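Local coordinates for protein (endonuclease) (Salmonella typhimurium, PDB 1BYR) that is an endonuclease of the PLD-like family, a mixed beta-sheet packed with helices, that assembles from two copies of the chain, at residues L138-W141 and Q142-N146. Numbering follows the deposited sequence.
Sequences LEHW and QDRWN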
loop_
_atom_site.group_PDB
_atom_site.type_symbol
_atom_site.label_atom_id
_atom_site.label_comp_id
_atom_site.label_asym_id
_atom_site.label_seq_id
_atom_site.Cartn_x
_atom_site.Cartn_y
_atom_site.Cartn_z
ATOM N N LEU A 138 0.817 -13.325 7.771
ATOM C CA LEU A 138 -0.231 -14.016 8.530
ATOM C C LEU A 138 -0.173 -13.664 10.018
ATOM O O LEU A 138 -1.202 -13.467 10.663
ATOM C CB LEU A 138 -0.098 -15.537 8.348
ATOM C CG LEU A 138 -1.387 -16.332 8.581
ATOM C CD1 LEU A 138 -2.384 -16.047 7.450
ATOM C CD2 LEU A 138 -1.065 -17.821 8.662
ATOM N N GLU A 139 1.035 -13.588 10.567
ATOM C CA GLU A 139 1.199 -13.218 11.963
ATOM C C GLU A 139 0.655 -11.803 12.175
ATOM O O GLU A 139 0.060 -11.492 13.199
ATOM C CB GLU A 139 2.675 -13.270 12.358
ATOM C CG GLU A 139 3.240 -14.673 12.468
ATOM C CD GLU A 139 4.727 -14.655 12.766
ATOM O OE1 GLU A 139 5.351 -13.595 12.550
ATOM O OE2 GLU A 139 5.277 -15.685 13.211
ATOM N N HIS A 140 0.862 -10.955 11.175
ATOM C CA HIS A 140 0.394 -9.561 11.190
ATOM C C HIS A 140 -1.134 -9.572 11.147
ATOM O O HIS A 140 -1.794 -8.823 11.863
ATOM C CB HIS A 140 0.956 -8.846 9.950
ATOM C CG HIS A 140 0.572 -7.404 9.830
ATOM N ND1 HIS A 140 0.955 -6.444 10.749
ATOM C CD2 HIS A 140 -0.037 -6.730 8.826
ATOM C CE1 HIS A 140 0.577 -5.251 10.324
ATOM N NE2 HIS A 140 -0.017 -5.402 9.156
ATOM N N TRP A 141 -1.691 -10.428 10.298
ATOM C CA TRP A 141 -3.143 -10.549 10.166
ATOM C C TRP A 141 -3.768 -11.109 11.455
ATOM O O TRP A 141 -4.783 -10.598 11.953
ATOM C CB TRP A 141 -3.484 -11.483 8.993
ATOM C CG TRP A 141 -4.949 -11.687 8.813
ATOM C CD1 TRP A 141 -5.778 -10.981 8.006
ATOM C CD2 TRP A 141 -5.779 -12.616 9.531
ATOM N NE1 TRP A 141 -7.079 -11.405 8.176
ATOM C CE2 TRP A 141 -7.106 -12.408 9.109
ATOM C CE3 TRP A 141 -5.521 -13.601 10.499
ATOM C CZ2 TRP A 141 -8.184 -13.148 9.612
ATOM C CZ3 TRP A 141 -6.594 -14.338 11.004
ATOM C CH2 TRP A 141 -7.914 -14.099 10.560
ATOM N N GLN A 142 -3.147 -12.161 11.987
ATOM C CA GLN A 142 -3.611 -12.836 13.194
ATOM C C GLN A 142 -3.653 -11.932 14.417
ATOM O O GLN A 142 -4.595 -11.987 15.221
ATOM C CB GLN A 142 -2.716 -14.034 13.472
ATOM C CG GLN A 142 -3.265 -14.957 14.520
ATOM C CD GLN A 142 -4.507 -15.656 14.054
ATOM O OE1 GLN A 142 -5.564 -15.570 14.675
ATOM N NE2 GLN A 142 -4.405 -16.354 12.938
ATOM N N ASP A 143 -2.625 -11.101 14.564
ATOM C CA ASP A 143 -2.556 -10.177 15.687
ATOM C C ASP A 143 -3.693 -9.157 15.646
ATOM O O ASP A 143 -4.276 -8.825 16.671
ATOM C CB ASP A 143 -1.211 -9.445 15.682
ATOM C CG ASP A 143 -1.080 -8.504 16.842
ATOM O OD1 ASP A 143 -0.748 -8.987 17.941
ATOM O OD2 ASP A 143 -1.326 -7.293 16.661
ATOM N N ARG A 144 -4.005 -8.652 14.457
ATOM C CA ARG A 144 -5.079 -7.677 14.298
ATOM C C ARG A 144 -6.438 -8.346 14.457
ATOM O O ARG A 144 -7.335 -7.790 15.070
ATOM C CB ARG A 144 -4.983 -7.017 12.922
ATOM C CG ARG A 144 -4.006 -5.808 12.836
ATOM C CD ARG A 144 -2.701 -6.010 13.617
ATOM N NE ARG A 144 -1.721 -4.959 13.314
ATOM C CZ ARG A 144 -0.498 -4.883 13.839
ATOM N NH1 ARG A 144 -0.084 -5.793 14.710
ATOM N NH2 ARG A 144 0.330 -3.913 13.458
ATOM N N TRP A 145 -6.588 -9.545 13.903
ATOM C CA TRP A 145 -7.841 -10.302 14.018
ATOM C C TRP A 145 -8.163 -10.611 15.487
ATOM O O TRP A 145 -9.284 -10.393 15.957
ATOM C CB TRP A 145 -7.727 -11.608 13.220
ATOM C CG TRP A 145 -8.797 -12.624 13.513
ATOM C CD1 TRP A 145 -8.723 -13.657 14.411
ATOM C CD2 TRP A 145 -10.084 -12.733 12.891
ATOM N NE1 TRP A 145 -9.878 -14.391 14.384
ATOM C CE2 TRP A 145 -10.731 -13.844 13.462
ATOM C CE3 TRP A 145 -10.747 -11.993 11.908
ATOM C CZ2 TRP A 145 -12.019 -14.241 13.078
ATOM C CZ3 TRP A 145 -12.030 -12.389 11.530
ATOM C CH2 TRP A 145 -12.649 -13.501 12.111
ATOM N N ASN A 146 -7.163 -11.097 16.210
ATOM C CA ASN A 146 -7.326 -11.453 17.614
ATOM C C ASN A 146 -7.864 -10.353 18.518
ATOM O O ASN A 146 -8.415 -10.643 19.574
ATOM C CB ASN A 146 -6.004 -11.991 18.172
ATOM C CG ASN A 146 -5.655 -13.359 17.592
ATOM O OD1 ASN A 146 -6.482 -13.991 16.947
ATOM N ND2 ASN A 146 -4.432 -13.804 17.826
#
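Trp141 and Trp145, one helical turn apart on helix 131-146, show how an i to i+4 pair of flat side chains can pack along a helix. CG is anti to the backbone N in both, and the indoles lie side by side, pointing the same way. Their planes are nearly parallel, 16° apart, but slid so far that little of the rings overlaps: the outer atom CH2 of Trp141 sits over one face of the Trp145 indole, toward its rim, 3.4 Å from Trp145 CG. In return Trp145 CB makes a CH-pi contact over the six-membered ring of Trp141, 3.7 Å from its centroid. Trp141 NE1 is hydrogen-bonded to Met32 O, both tryptophans touch Val59, and cation-pi contacts join Trp141 to Arg31 and Trp145 to Arg85, which fastens this side of the helix to the sheet.

The polar pair follows the same spacing. His140 lays CE1 over one face of the Arg144 guanidinium, 3.4 Å from Arg144 NH2, the two planes inclined by 54°. Arg144 NH1 also forms a salt bridge with Asp143 OD2 (2.8 Å), approaching from above the carboxylate plane, and another with Glu12 of the second subunit. His140 NE2 is hydrogen-bonded to Asp95, and its ring stacks on Tyr9 of the second subunit.

Beneath the side chains run i to i+4 backbone bonds, among them Gln142 N to Leu138 O at 2.7 Å and Trp145 N to Trp141 O at 2.9 Å.

The chemistry thus divides the helix: its indoles bind the sheet by apolar packing, cation-pi contacts and one indole N-H bond, while its polar flank reaches the partner subunit.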